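Local coordinates for TRAP dicarboxylate transporter, DctP subunit (Sulfurospirillum deleyianum, PDB 4OVS), which binds succinate and, as the periplasmic solute-binding subunit of a TRAP transporter, probably delivers dicarboxylates to the membrane permease, at residues A[86-91]-A[236-241]; A[78-83]-A[135-140]; A[223-228]-A[293-298]; A[148-153]-A[229-234]; A[45-50]-A[258-263]. All blocks are in the same frame, centred on the assembly; numbering follows the deposited sequence.

Contact 1: residues A[86-91]-A[236-241]; sequences IAMPSF and YLVIMS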
# COMPACT_ATOMS: atom_id res chain seq x y z
N ILE A 86 10.10 7.64 -11.24
CA ILE A 86 10.12 6.65 -10.16
C ILE A 86 8.82 6.74 -9.38
O ILE A 86 8.33 7.83 -9.07
CB ILE A 86 11.35 6.83 -9.22
CG1 ILE A 86 12.63 6.67 -10.02
CG2 ILE A 86 11.36 5.77 -8.14
CD1 ILE A 86 13.88 6.72 -9.25
N ALA A 87 8.22 5.59 -9.14
CA ALA A 87 7.02 5.50 -8.35
C ALA A 87 7.09 4.32 -7.34
O ALA A 87 8.00 3.46 -7.40
CB ALA A 87 5.83 5.38 -9.22
N MSE A 88 6.16 4.30 -6.38
CA MSE A 88 6.09 3.21 -5.40
C MSE A 88 4.67 2.75 -5.10
O MSE A 88 4.20 2.84 -3.96
CB MSE A 88 6.79 3.61 -4.14
CG MSE A 88 8.22 4.01 -4.28
SE MSE A 88 8.39 5.96 -4.51
CE MSE A 88 10.29 6.10 -4.25
N PRO A 89 3.97 2.29 -6.12
CA PRO A 89 2.53 1.97 -6.05
C PRO A 89 2.24 0.81 -5.15
O PRO A 89 3.07 -0.08 -5.05
CB PRO A 89 2.18 1.62 -7.49
CG PRO A 89 3.23 2.27 -8.29
CD PRO A 89 4.47 2.18 -7.50
N SER A 90 1.09 0.79 -4.48
CA SER A 90 0.72 -0.39 -3.69
C SER A 90 0.40 -1.56 -4.65
O SER A 90 0.12 -1.36 -5.82
CB SER A 90 -0.46 -0.12 -2.80
OG SER A 90 -1.63 -0.00 -3.58
N PHE A 91 0.44 -2.78 -4.12
CA PHE A 91 0.22 -3.98 -4.94
C PHE A 91 -1.08 -3.89 -5.74
O PHE A 91 -1.16 -4.29 -6.90
CB PHE A 91 0.24 -5.24 -4.04
CG PHE A 91 1.53 -5.42 -3.22
CD1 PHE A 91 2.74 -4.99 -3.72
CD2 PHE A 91 1.50 -5.96 -1.96
CE1 PHE A 91 3.89 -5.10 -2.98
CE2 PHE A 91 2.64 -6.07 -1.20
CZ PHE A 91 3.83 -5.67 -1.72
N TYR A 236 4.21 -2.07 -1.09
CA TYR A 236 4.55 -1.38 -2.33
C TYR A 236 5.67 -2.10 -3.12
O TYR A 236 6.51 -2.78 -2.55
CB TYR A 236 5.05 0.01 -1.97
CG TYR A 236 4.22 0.77 -0.94
CD1 TYR A 236 3.02 1.35 -1.31
CD2 TYR A 236 4.65 0.93 0.38
CE1 TYR A 236 2.23 2.07 -0.41
CE2 TYR A 236 3.86 1.67 1.30
CZ TYR A 236 2.67 2.24 0.88
OH TYR A 236 1.84 2.93 1.72
N LEU A 237 5.68 -1.91 -4.44
CA LEU A 237 6.80 -2.33 -5.28
C LEU A 237 7.33 -1.07 -5.93
O LEU A 237 6.58 -0.33 -6.58
CB LEU A 237 6.37 -3.34 -6.32
CG LEU A 237 7.48 -3.64 -7.34
CD1 LEU A 237 8.67 -4.32 -6.70
CD2 LEU A 237 6.95 -4.46 -8.47
N VAL A 238 8.58 -0.77 -5.68
CA VAL A 238 9.22 0.40 -6.30
C VAL A 238 9.44 0.06 -7.76
O VAL A 238 9.98 -1.01 -8.10
CB VAL A 238 10.56 0.72 -5.61
CG1 VAL A 238 11.28 1.91 -6.25
CG2 VAL A 238 10.35 0.99 -4.14
N ILE A 239 8.98 0.97 -8.62
CA ILE A 239 9.20 0.86 -10.05
C ILE A 239 9.77 2.11 -10.69
O ILE A 239 9.58 3.22 -10.21
CB ILE A 239 7.95 0.52 -10.83
CG1 ILE A 239 6.84 1.52 -10.50
CG2 ILE A 239 7.52 -0.92 -10.55
CD1 ILE A 239 5.70 1.42 -11.43
N MSE A 240 10.45 1.91 -11.82
CA MSE A 240 10.99 3.02 -12.58
C MSE A 240 10.48 3.01 -14.01
O MSE A 240 10.04 1.99 -14.52
CB MSE A 240 12.51 3.02 -12.57
CG MSE A 240 13.18 2.96 -11.25
SE MSE A 240 15.07 3.54 -11.32
CE MSE A 240 15.88 1.95 -12.18
N SER A 241 10.50 4.18 -14.62
CA SER A 241 10.14 4.31 -16.03
C SER A 241 11.23 3.66 -16.88
O SER A 241 12.41 4.00 -16.79
CB SER A 241 9.99 5.78 -16.43
OG SER A 241 9.92 5.91 -17.84
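Ala87 and Ile239 form the tight part of the contact, an antiparallel hydrogen-bonded pair: Ala87 N bonds Ile239 O at 2.9 Å, and Ile239 N returns a bond to Ala87 O at 2.9 Å. With CG1 held between its backbone N and carbonyl carbon (chi1 54°), Ile239 sets this atom 3.9 Å from Pro89 CD, the two side chains crossing at about a right angle. Ile86 and Met240 run side by side, Ile86 CG1 to Met240 CG 3.9 Å, while the selenomethionine Met88 lays CG 3.7 Å from Val238 CG2. Past Ala87 the regular pairing gives way: Leu237 N reaches Pro89 O over a longer 3.2 Å, and Ser90 and Tyr236 make a single bridge. Here the Tyr236 ring turns an edge to Pro89 C and brings CD1 within 3.3 Å of Met88 O, the atom that accepts a hydrogen bond from Lys40 NZ. Every touching residue is buried, so the looser end leads not to solvent but to the ligand: Tyr236 OH hydrogen-bonds the succinate. An antiparallel strand inserted between 86-87 and 137-152, beside parallel strands 26-31 and 59-64, is the sheet order of type II periplasmic binding proteins.

Contact 2: residues A[78-83]-A[135-140]; sequences ALKLGN and KGFVAL
Lys80 and Phe137 make the heart of this small contact, the two side chains crossing at about a right angle and Lys80 coming obliquely to the outer end of the ring. Lys80 CG and CE lie 4.0 Å and 3.9 Å from Phe137 CZ, so the aliphatic part of the chain shields that end. A bend at chi2 (-89°) turns the chain toward segment 135-140, where Lys80 NZ donates to Lys135 O at 3.0 Å, tilted about 31° out of the carbonyl plane. On the helix, one residue earlier, Leu79 meets the same ring at its edge, with Leu79 CB in the ring plane and 3.8 Å from Phe137 CE1. The ring is buried, whereas both lysines are exposed: an apolar contact around the ring with a polar, solvent-facing side at the lysines. The ammonium groups stay apart, Lys80 NZ to Lys135 NZ being 7.0 Å.

Further out, two glycines shape the backbone. Gly136, at positive phi (91°), turns the chain into the strand and has no side chain to obstruct the approach of Lys80 NZ. Gly82 ends the lysine's helix in a Schellman motif, with Gly82 N bonded to Leu79 O at 3.0 Å and a weak bond from Asn83 N to Ala78 O. Leu79 O also accepts from Ser241 OG. Helix 75-81 is thus joined to the turn between helix 123-134 and strand 137-152, and Phe137 lies among Val132 of that helix, Leu97 of a loop and Ile239 of strand 233-241, on which Leu79 rests as well.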
# COMPACT_ATOMS: atom_id res chain seq x y z
N ALA A 78 2.14 8.01 -16.79
CA ALA A 78 3.19 8.99 -16.64
C ALA A 78 4.54 8.32 -16.72
O ALA A 78 5.44 8.85 -17.31
CB ALA A 78 3.05 9.73 -15.28
N LEU A 79 4.68 7.18 -16.07
CA LEU A 79 5.93 6.44 -16.10
C LEU A 79 6.14 5.88 -17.52
O LEU A 79 7.22 6.00 -18.09
CB LEU A 79 5.95 5.33 -15.04
CG LEU A 79 6.80 5.61 -13.77
CD1 LEU A 79 6.43 6.90 -13.15
CD2 LEU A 79 6.69 4.49 -12.76
N LYS A 80 5.10 5.32 -18.13
CA LYS A 80 5.24 4.83 -19.49
C LYS A 80 5.79 5.90 -20.42
O LYS A 80 6.65 5.62 -21.25
CB LYS A 80 3.92 4.29 -20.03
CG LYS A 80 3.47 3.02 -19.32
CD LYS A 80 4.01 1.75 -19.99
CE LYS A 80 3.07 0.56 -19.75
NZ LYS A 80 3.36 -0.58 -20.67
N LEU A 81 5.32 7.13 -20.28
CA LEU A 81 5.69 8.21 -21.19
C LEU A 81 6.99 8.91 -20.78
O LEU A 81 7.53 9.70 -21.55
CB LEU A 81 4.58 9.26 -21.25
CG LEU A 81 3.34 8.97 -22.10
CD1 LEU A 81 2.78 7.62 -21.80
CD2 LEU A 81 2.27 10.02 -21.87
N GLY A 82 7.47 8.64 -19.57
CA GLY A 82 8.67 9.30 -19.04
C GLY A 82 8.47 10.67 -18.41
O GLY A 82 9.43 11.40 -18.12
N ASN A 83 7.23 11.04 -18.22
CA ASN A 83 6.88 12.29 -17.50
C ASN A 83 7.08 12.18 -15.97
O ASN A 83 7.13 13.18 -15.25
CB ASN A 83 5.45 12.66 -17.84
CG ASN A 83 5.27 12.92 -19.31
OD1 ASN A 83 6.12 13.54 -19.93
ND2 ASN A 83 4.19 12.41 -19.88
N LYS A 135 5.71 -6.16 -18.36
CA LYS A 135 4.72 -5.19 -18.81
C LYS A 135 5.32 -3.79 -18.97
O LYS A 135 4.60 -2.81 -19.00
CB LYS A 135 3.57 -5.11 -17.82
CG LYS A 135 2.94 -6.44 -17.46
CD LYS A 135 2.34 -7.14 -18.65
CE LYS A 135 1.30 -6.27 -19.31
NZ LYS A 135 0.61 -7.00 -20.40
N GLY A 136 6.64 -3.69 -18.99
CA GLY A 136 7.29 -2.44 -19.35
C GLY A 136 7.62 -1.47 -18.23
O GLY A 136 7.56 -0.26 -18.43
N PHE A 137 7.97 -1.99 -17.05
CA PHE A 137 8.51 -1.17 -15.96
C PHE A 137 9.78 -1.78 -15.45
O PHE A 137 10.00 -2.98 -15.61
CB PHE A 137 7.51 -1.06 -14.80
CG PHE A 137 6.25 -0.37 -15.17
CD1 PHE A 137 6.22 1.00 -15.29
CD2 PHE A 137 5.09 -1.09 -15.45
CE1 PHE A 137 5.06 1.64 -15.66
CE2 PHE A 137 3.95 -0.46 -15.82
CZ PHE A 137 3.92 0.92 -15.92
N VAL A 138 10.64 -0.98 -14.85
CA VAL A 138 11.78 -1.54 -14.17
C VAL A 138 11.37 -1.76 -12.71
O VAL A 138 11.15 -0.80 -11.98
CB VAL A 138 12.95 -0.60 -14.19
CG1 VAL A 138 14.19 -1.29 -13.64
CG2 VAL A 138 13.15 -0.08 -15.58
N ALA A 139 11.27 -3.02 -12.31
CA ALA A 139 10.87 -3.40 -10.96
C ALA A 139 12.08 -3.48 -10.06
O ALA A 139 13.03 -4.19 -10.36
CB ALA A 139 10.18 -4.75 -10.98
N LEU A 140 12.05 -2.77 -8.94
CA LEU A 140 13.17 -2.81 -8.02
C LEU A 140 12.71 -3.58 -6.77
O LEU A 140 12.44 -4.77 -6.86
CB LEU A 140 13.65 -1.40 -7.70
CG LEU A 140 14.24 -0.58 -8.83
CD1 LEU A 140 14.50 0.86 -8.44
CD2 LEU A 140 15.51 -1.18 -9.27

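Contact 3: residues A[223-228]-A[293-298]; sequences QTDLTL and KIHTLT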
# COMPACT_ATOMS: atom_id res chain seq x y z
N GLN A 223 -13.77 9.67 10.80
CA GLN A 223 -14.34 8.34 11.12
C GLN A 223 -14.61 8.24 12.62
O GLN A 223 -13.79 8.71 13.41
CB GLN A 223 -13.34 7.24 10.75
CG GLN A 223 -13.03 7.12 9.30
CD GLN A 223 -14.15 6.42 8.53
OE1 GLN A 223 -14.00 5.31 8.06
NE2 GLN A 223 -15.25 7.11 8.34
N THR A 224 -15.73 7.63 13.01
CA THR A 224 -16.16 7.58 14.41
C THR A 224 -15.74 6.25 15.08
O THR A 224 -15.69 6.17 16.32
CB THR A 224 -17.68 7.74 14.52
OG1 THR A 224 -18.35 6.69 13.82
CG2 THR A 224 -18.11 9.04 13.90
N ASP A 225 -15.39 5.25 14.26
CA ASP A 225 -15.02 3.93 14.75
C ASP A 225 -13.91 3.27 13.95
O ASP A 225 -14.00 3.19 12.72
CB ASP A 225 -16.24 3.00 14.77
CG ASP A 225 -17.31 3.46 15.77
OD1 ASP A 225 -18.18 4.24 15.37
OD2 ASP A 225 -17.27 3.05 16.96
N LEU A 226 -12.88 2.80 14.66
CA LEU A 226 -11.76 2.05 14.09
C LEU A 226 -11.64 0.67 14.73
O LEU A 226 -11.61 0.54 15.95
CB LEU A 226 -10.43 2.80 14.31
CG LEU A 226 -9.16 2.05 13.89
CD1 LEU A 226 -9.05 1.91 12.41
CD2 LEU A 226 -7.91 2.77 14.42
N THR A 227 -11.56 -0.36 13.89
CA THR A 227 -11.41 -1.72 14.38
C THR A 227 -10.07 -2.29 13.97
O THR A 227 -9.72 -2.32 12.78
CB THR A 227 -12.55 -2.63 13.86
OG1 THR A 227 -13.78 -2.16 14.42
CG2 THR A 227 -12.36 -4.04 14.28
N LEU A 228 -9.30 -2.74 14.95
CA LEU A 228 -7.97 -3.30 14.66
C LEU A 228 -8.11 -4.73 14.12
O LEU A 228 -7.84 -5.72 14.79
CB LEU A 228 -7.06 -3.20 15.88
CG LEU A 228 -6.87 -1.77 16.42
CD1 LEU A 228 -6.04 -1.73 17.66
CD2 LEU A 228 -6.25 -0.86 15.43
N LYS A 293 -13.84 5.82 18.65
CA LYS A 293 -13.72 4.65 19.51
C LYS A 293 -12.85 3.64 18.76
O LYS A 293 -13.05 3.44 17.57
CB LYS A 293 -15.08 4.02 19.78
CG LYS A 293 -16.13 4.93 20.35
CD LYS A 293 -15.77 5.46 21.75
CE LYS A 293 -15.64 4.34 22.78
NZ LYS A 293 -15.47 4.85 24.20
N ILE A 294 -11.89 3.03 19.45
CA ILE A 294 -11.00 2.02 18.88
C ILE A 294 -11.39 0.64 19.42
O ILE A 294 -11.47 0.43 20.62
CB ILE A 294 -9.57 2.35 19.23
CG1 ILE A 294 -9.29 3.79 18.81
CG2 ILE A 294 -8.55 1.36 18.61
CD1 ILE A 294 -8.00 4.33 19.35
N HIS A 295 -11.66 -0.32 18.54
CA HIS A 295 -12.13 -1.63 18.99
C HIS A 295 -11.13 -2.68 18.62
O HIS A 295 -10.64 -2.68 17.52
CB HIS A 295 -13.44 -2.01 18.33
CG HIS A 295 -14.45 -0.92 18.37
ND1 HIS A 295 -15.23 -0.67 19.48
CD2 HIS A 295 -14.82 -0.01 17.44
CE1 HIS A 295 -16.03 0.35 19.23
NE2 HIS A 295 -15.80 0.77 18.00
N THR A 296 -10.88 -3.59 19.55
CA THR A 296 -10.01 -4.72 19.33
C THR A 296 -10.87 -5.97 19.29
O THR A 296 -11.91 -6.02 19.89
CB THR A 296 -9.00 -4.84 20.46
OG1 THR A 296 -9.68 -5.11 21.67
CG2 THR A 296 -8.23 -3.58 20.64
N LEU A 297 -10.44 -7.00 18.56
CA LEU A 297 -11.29 -8.16 18.36
C LEU A 297 -10.97 -9.31 19.31
O LEU A 297 -9.83 -9.53 19.70
CB LEU A 297 -11.19 -8.65 16.91
CG LEU A 297 -11.62 -7.68 15.81
CD1 LEU A 297 -11.39 -8.31 14.45
CD2 LEU A 297 -13.07 -7.24 15.96
N THR A 298 -12.00 -10.08 19.66
CA THR A 298 -11.78 -11.30 20.40
C THR A 298 -11.38 -12.37 19.40
O THR A 298 -11.61 -12.22 18.20
CB THR A 298 -13.05 -11.73 21.12
OG1 THR A 298 -14.03 -12.15 20.15
CG2 THR A 298 -13.61 -10.58 21.96
O HOH W 1 -8.25 -6.53 17.23
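This is a parallel strand pairing at the far end of the mixed sheet, where Asp225, Leu226 and Thr227 lie beside Lys293, Ile294 and His295. The axes of strands 225-227 and 293-295 run 4.7 Å apart at closest approach. Four backbone bonds alternate between the strands: Lys293 N to Thr224 O, Leu226 N to Lys293 O, His295 N to Leu226 O at 2.7 Å, and Leu228 N to His295 O.

One face of the pairing carries a histidine-carboxylate bond. His295 NE2 donates to Asp225 OD2 at 2.9 Å in a nearly straight line (171°), using the oxygen's anti lone pair. Ring and carboxylate are almost coplanar, with planes 12° apart. Thr224 OG1 holds the other oxygen, Asp225 OD1, at 2.9 Å, so the group is fixed at both ends; the carboxylate would probably favour the protonated imidazole. Farther along, Thr227 CG2 meets Leu297 CD2 (3.7 Å), the side chains crossing at about a right angle, while the threonine hydroxyl bonds Ile157 O. The opposite face is apolar: Leu226 and Ile294 both lie on Ile282 of helix 253-289, and Leu228 CD1 touches Ile294 CG2 at 4.1 Å. Where the strands part, a water bridges them, donating to Leu228 O and accepting from Leu297 N, both at 2.6 Å.

Strand 225-227 pairs antiparallel with 137-152 and parallel with 293-295, which extends the mixed sheet at the end of helix 253-289. Thr224 and Asp225 together face Ser152 of strand 137-152, a classic beta bulge.

Contact 4: residues A[148-153]-A[229-234]; sequences KHLSSN and SNHGYL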
# COMPACT_ATOMS: atom_id res chain seq x y z
N LYS A 148 -3.94 -3.85 7.44
CA LYS A 148 -5.02 -2.92 7.20
C LYS A 148 -6.10 -3.05 8.28
O LYS A 148 -6.30 -4.14 8.83
CB LYS A 148 -5.65 -3.20 5.83
CG LYS A 148 -4.77 -2.90 4.64
CD LYS A 148 -5.55 -3.05 3.33
CE LYS A 148 -6.07 -4.48 3.19
NZ LYS A 148 -6.54 -4.79 1.82
N HIS A 149 -6.83 -1.96 8.53
CA HIS A 149 -7.86 -1.92 9.59
C HIS A 149 -9.12 -1.27 9.10
O HIS A 149 -9.07 -0.30 8.35
CB HIS A 149 -7.34 -1.13 10.77
CG HIS A 149 -6.03 -1.61 11.26
ND1 HIS A 149 -5.88 -2.82 11.89
CD2 HIS A 149 -4.79 -1.08 11.15
CE1 HIS A 149 -4.60 -3.01 12.16
NE2 HIS A 149 -3.92 -1.97 11.73
N LEU A 150 -10.26 -1.80 9.52
CA LEU A 150 -11.53 -1.28 9.10
C LEU A 150 -11.99 -0.11 9.98
O LEU A 150 -11.91 -0.18 11.22
CB LEU A 150 -12.58 -2.40 9.20
CG LEU A 150 -12.56 -3.57 8.24
CD1 LEU A 150 -13.63 -4.57 8.65
CD2 LEU A 150 -12.79 -3.10 6.83
N SER A 151 -12.51 0.94 9.36
CA SER A 151 -13.12 2.04 10.09
C SER A 151 -14.42 2.40 9.45
O SER A 151 -14.68 2.05 8.31
CB SER A 151 -12.21 3.27 10.05
OG SER A 151 -12.01 3.69 8.72
N SER A 152 -15.24 3.16 10.18
CA SER A 152 -16.54 3.55 9.67
C SER A 152 -17.02 4.82 10.34
O SER A 152 -16.52 5.20 11.42
CB SER A 152 -17.56 2.44 9.97
OG SER A 152 -18.87 2.80 9.58
N ASN A 153 -17.98 5.47 9.69
CA ASN A 153 -18.76 6.57 10.26
C ASN A 153 -20.15 6.14 10.68
O ASN A 153 -20.90 6.92 11.23
CB ASN A 153 -18.98 7.67 9.24
CG ASN A 153 -17.97 8.76 9.35
OD1 ASN A 153 -17.45 9.04 10.43
ND2 ASN A 153 -17.68 9.40 8.23
N SER A 229 -8.57 -4.80 12.89
CA SER A 229 -8.92 -6.06 12.24
C SER A 229 -7.74 -6.79 11.60
O SER A 229 -7.74 -8.00 11.49
CB SER A 229 -9.98 -5.80 11.18
OG SER A 229 -9.59 -4.75 10.33
N ASN A 230 -6.73 -6.06 11.14
CA ASN A 230 -5.57 -6.74 10.59
C ASN A 230 -5.96 -7.74 9.52
O ASN A 230 -5.37 -8.77 9.41
CB ASN A 230 -4.82 -7.47 11.70
CG ASN A 230 -4.10 -6.52 12.61
OD1 ASN A 230 -3.13 -5.90 12.23
ND2 ASN A 230 -4.59 -6.39 13.83
N HIS A 231 -6.94 -7.40 8.70
CA HIS A 231 -7.59 -8.43 7.93
C HIS A 231 -6.93 -8.62 6.56
O HIS A 231 -7.16 -9.63 5.92
CB HIS A 231 -9.06 -8.06 7.78
CG HIS A 231 -9.25 -6.79 7.05
ND1 HIS A 231 -9.25 -5.56 7.67
CD2 HIS A 231 -9.35 -6.55 5.72
CE1 HIS A 231 -9.39 -4.61 6.75
NE2 HIS A 231 -9.45 -5.19 5.57
N GLY A 232 -6.11 -7.67 6.13
CA GLY A 232 -5.34 -7.83 4.89
C GLY A 232 -4.07 -6.97 4.95
O GLY A 232 -3.90 -6.20 5.90
N TYR A 233 -3.20 -7.08 3.94
CA TYR A 233 -1.89 -6.42 4.01
C TYR A 233 -1.75 -5.40 2.87
O TYR A 233 -2.30 -5.60 1.81
CB TYR A 233 -0.71 -7.45 3.98
CG TYR A 233 0.61 -6.74 3.92
CD1 TYR A 233 1.19 -6.21 5.08
CD2 TYR A 233 1.24 -6.50 2.71
CE1 TYR A 233 2.39 -5.47 5.03
CE2 TYR A 233 2.47 -5.80 2.66
CZ TYR A 233 3.02 -5.28 3.83
OH TYR A 233 4.19 -4.53 3.77
N LEU A 234 -1.01 -4.32 3.10
CA LEU A 234 -0.75 -3.31 2.10
C LEU A 234 0.75 -3.02 2.09
O LEU A 234 1.36 -2.70 3.13
CB LEU A 234 -1.55 -2.05 2.39
CG LEU A 234 -1.78 -1.03 1.25
CD1 LEU A 234 -2.92 -0.06 1.63
CD2 LEU A 234 -0.53 -0.20 0.98
O HOH W 2 -4.34 -4.60 0.22
O HOH W 3 -1.49 -3.28 12.85
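Lys148 and Gly232 fix the backbones, Lys148 N donating to Gly232 O at 2.8 Å, while the return bond from His231 N to Lys148 O is weak at 3.3 Å; the segment 229-234 curls round the start of the strand segment instead of pairing with it regularly. Asn230, at positive phi (52°), makes the bend.

Ser229 supplies a side-chain substitute for strand pairing: its OG accepts from Leu150 N at 3.1 Å and is hydrogen-bonded to His231 ND1 at 2.8 Å, lying in the plane of that ring. His231 places CG between its backbone N and carbonyl carbon (chi1 63°), which brings CE1 against Leu150, 3.7 Å from Leu150 CG; the two side chains cross at about a right angle. His231 NE2 bonds one oxygen of Glu208, whose other oxygen forms a salt bridge with Lys148 NZ. On the way the lysine, bent at chi3, passes Gly232, with Lys148 CE 3.6 Å from Gly232 C. A water links its ammonium to Tyr233 O; with the salt bridge it probably offsets the charge of the buried lysine. His149 runs alongside Asn230, ring and amide planes turned 83° apart, and a second water joins His149 NE2 to Asn230 OD1 (3.0 Å and 3.2 Å).

The contact joins two antiparallel neighbours of the mixed sheet, strands 137-152 and 233-241, with the side chain of Leu234 close to the succinate. Helix 174-181 packs on it through Leu176, Gln179 and Phe180, and helix 211-216 meets His149 through Leu211.

Contact 5: residues A[45-50]-A[258-263]; sequences DFFAKR and QAMKEA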
# COMPACT_ATOMS: atom_id res chain seq x y z
N ASP A 45 12.19 10.35 0.43
CA ASP A 45 13.04 11.51 0.75
C ASP A 45 14.47 11.08 1.08
O ASP A 45 15.45 11.74 0.71
CB ASP A 45 12.46 12.33 1.92
CG ASP A 45 11.29 13.24 1.50
OD1 ASP A 45 11.15 13.57 0.29
OD2 ASP A 45 10.57 13.70 2.45
N PHE A 46 14.61 9.93 1.71
CA PHE A 46 15.94 9.38 2.00
C PHE A 46 16.62 8.97 0.70
O PHE A 46 17.77 9.33 0.44
CB PHE A 46 15.81 8.21 2.97
CG PHE A 46 17.10 7.69 3.46
CD1 PHE A 46 17.72 6.67 2.78
CD2 PHE A 46 17.75 8.26 4.53
CE1 PHE A 46 18.95 6.17 3.19
CE2 PHE A 46 19.00 7.76 4.94
CZ PHE A 46 19.58 6.71 4.26
N PHE A 47 15.91 8.28 -0.16
CA PHE A 47 16.42 8.01 -1.53
C PHE A 47 16.92 9.24 -2.19
O PHE A 47 18.04 9.29 -2.67
CB PHE A 47 15.35 7.41 -2.37
CG PHE A 47 15.68 7.30 -3.83
CD1 PHE A 47 16.69 6.41 -4.27
CD2 PHE A 47 14.99 8.03 -4.78
CE1 PHE A 47 16.99 6.31 -5.59
CE2 PHE A 47 15.29 7.89 -6.12
CZ PHE A 47 16.27 7.02 -6.52
N ALA A 48 16.11 10.31 -2.15
CA ALA A 48 16.46 11.52 -2.85
C ALA A 48 17.74 12.14 -2.31
O ALA A 48 18.66 12.52 -3.05
CB ALA A 48 15.30 12.55 -2.73
N LYS A 49 17.83 12.20 -1.01
CA LYS A 49 19.03 12.71 -0.35
C LYS A 49 20.29 11.89 -0.70
O LYS A 49 21.36 12.45 -0.96
CB LYS A 49 18.80 12.66 1.15
CG LYS A 49 19.87 13.38 1.94
CD LYS A 49 19.73 13.11 3.46
CE LYS A 49 20.53 11.88 3.93
NZ LYS A 49 20.68 11.77 5.44
N ARG A 50 20.18 10.57 -0.71
CA ARG A 50 21.35 9.71 -0.94
C ARG A 50 21.87 9.78 -2.41
O ARG A 50 23.09 9.80 -2.65
CB ARG A 50 21.06 8.28 -0.54
CG ARG A 50 20.89 8.10 0.95
CD ARG A 50 22.20 8.40 1.69
NE ARG A 50 23.23 7.41 1.37
CZ ARG A 50 24.52 7.65 1.19
NH1 ARG A 50 25.02 8.89 1.23
NH2 ARG A 50 25.33 6.63 0.91
N GLN A 258 22.37 2.10 -5.72
CA GLN A 258 22.85 1.95 -4.37
C GLN A 258 21.91 2.78 -3.44
O GLN A 258 21.39 2.30 -2.43
CB GLN A 258 24.31 2.38 -4.25
CG GLN A 258 24.83 2.20 -2.84
CD GLN A 258 26.21 2.78 -2.60
OE1 GLN A 258 27.11 2.71 -3.44
NE2 GLN A 258 26.38 3.34 -1.41
N ALA A 259 21.64 4.01 -3.85
CA ALA A 259 20.70 4.88 -3.15
C ALA A 259 19.40 4.15 -2.85
O ALA A 259 18.92 4.16 -1.71
CB ALA A 259 20.45 6.07 -3.94
N MSE A 260 18.84 3.48 -3.84
CA MSE A 260 17.58 2.78 -3.61
C MSE A 260 17.67 1.60 -2.66
O MSE A 260 16.76 1.38 -1.83
CB MSE A 260 16.95 2.31 -4.91
CG MSE A 260 15.51 1.78 -4.71
SE MSE A 260 14.26 3.13 -4.01
CE MSE A 260 14.08 4.22 -5.60
N LYS A 261 18.76 0.81 -2.77
CA LYS A 261 19.01 -0.28 -1.84
C LYS A 261 19.01 0.20 -0.36
O LYS A 261 18.35 -0.36 0.50
CB LYS A 261 20.35 -0.96 -2.19
CG LYS A 261 20.63 -2.26 -1.41
CD LYS A 261 22.10 -2.72 -1.62
CE LYS A 261 22.46 -4.01 -0.87
NZ LYS A 261 21.74 -5.25 -1.35
N GLU A 262 19.79 1.23 -0.10
CA GLU A 262 19.88 1.81 1.23
C GLU A 262 18.52 2.32 1.71
O GLU A 262 18.14 2.11 2.87
CB GLU A 262 20.91 2.95 1.21
CG GLU A 262 22.26 2.46 0.96
CD GLU A 262 23.34 3.54 1.04
OE1 GLU A 262 23.08 4.60 1.64
OE2 GLU A 262 24.44 3.30 0.51
N ALA A 263 17.77 2.92 0.80
CA ALA A 263 16.49 3.52 1.11
C ALA A 263 15.45 2.46 1.43
O ALA A 263 14.57 2.67 2.28
CB ALA A 263 16.01 4.41 -0.05
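Phe47 presents one ring face to Met260, whose methyl CE sits almost over the ring centre, 3.5 Å from the centroid and 10° off the normal. It is a CH-pi contact, accompanied by an oblique Met-aromatic approach of the selenium. The backbone of the second helix, at Ala259 C and Met260 N, lies at the edge of this ring. Bends at chi2 and chi3 curl the selenomethionine back over the phenyl group. Phe46, in contrast, is met obliquely, its CD1 lying 3.8 Å from Ala263 CA, and it stacks on Tyr266.

The guanidinium of Arg50 lies nearly coplanar with the Glu262 carboxylate and grips a single oxygen side-on: NE donates to Glu262 OE1 at 2.8 Å and NH2 to the same OE1 at 3.1 Å. Gln258 NE2 holds the second oxygen, Glu262 OE2, at 2.7 Å, steadying the carboxylate, and Arg50 NH1 has a further salt bridge with Glu53. Small residues let the backbones approach: Ala263 CB is 3.8 Å from Phe47 CB.

The helix axes pass 8.5 Å apart at 145°, a near-antiparallel helix-helix packing that belongs to the alpha/beta layering of the binding-protein fold. The pair joins helix 39-54 to the long helix 253-289 against the mixed sheet, Phe47 reaching Val61 of strand 59-64, Met260 reaching Trp143 of strand 137-152, and both touching Ile86 of strand 86-87.

How the contacts relate
Contact 1 lies on the same side of the chain's centre as contacts 2 and 5; contacts 3 and 4 lie on the side opposite contact 1. It meets contact 2 (centres 9 Å apart) where Met240 N probably bonds Val138 O, and contact 5 (centres 14 Å apart) where Ile86 and Val238 touch Phe47 and Met260. Contacts 3 and 4, whose centres are 10 Å apart, share a backbone bond between Thr227 and Leu150. Along strand 233-241, Ser90 and Phe91 of contact 1 touch Leu234 and Tyr233 of contact 4. The succinate lies near this junction, about 3 Å from the side chain of Tyr236 and 4 Å from that of Leu234, but about 13 Å from those of Leu79 and Leu226.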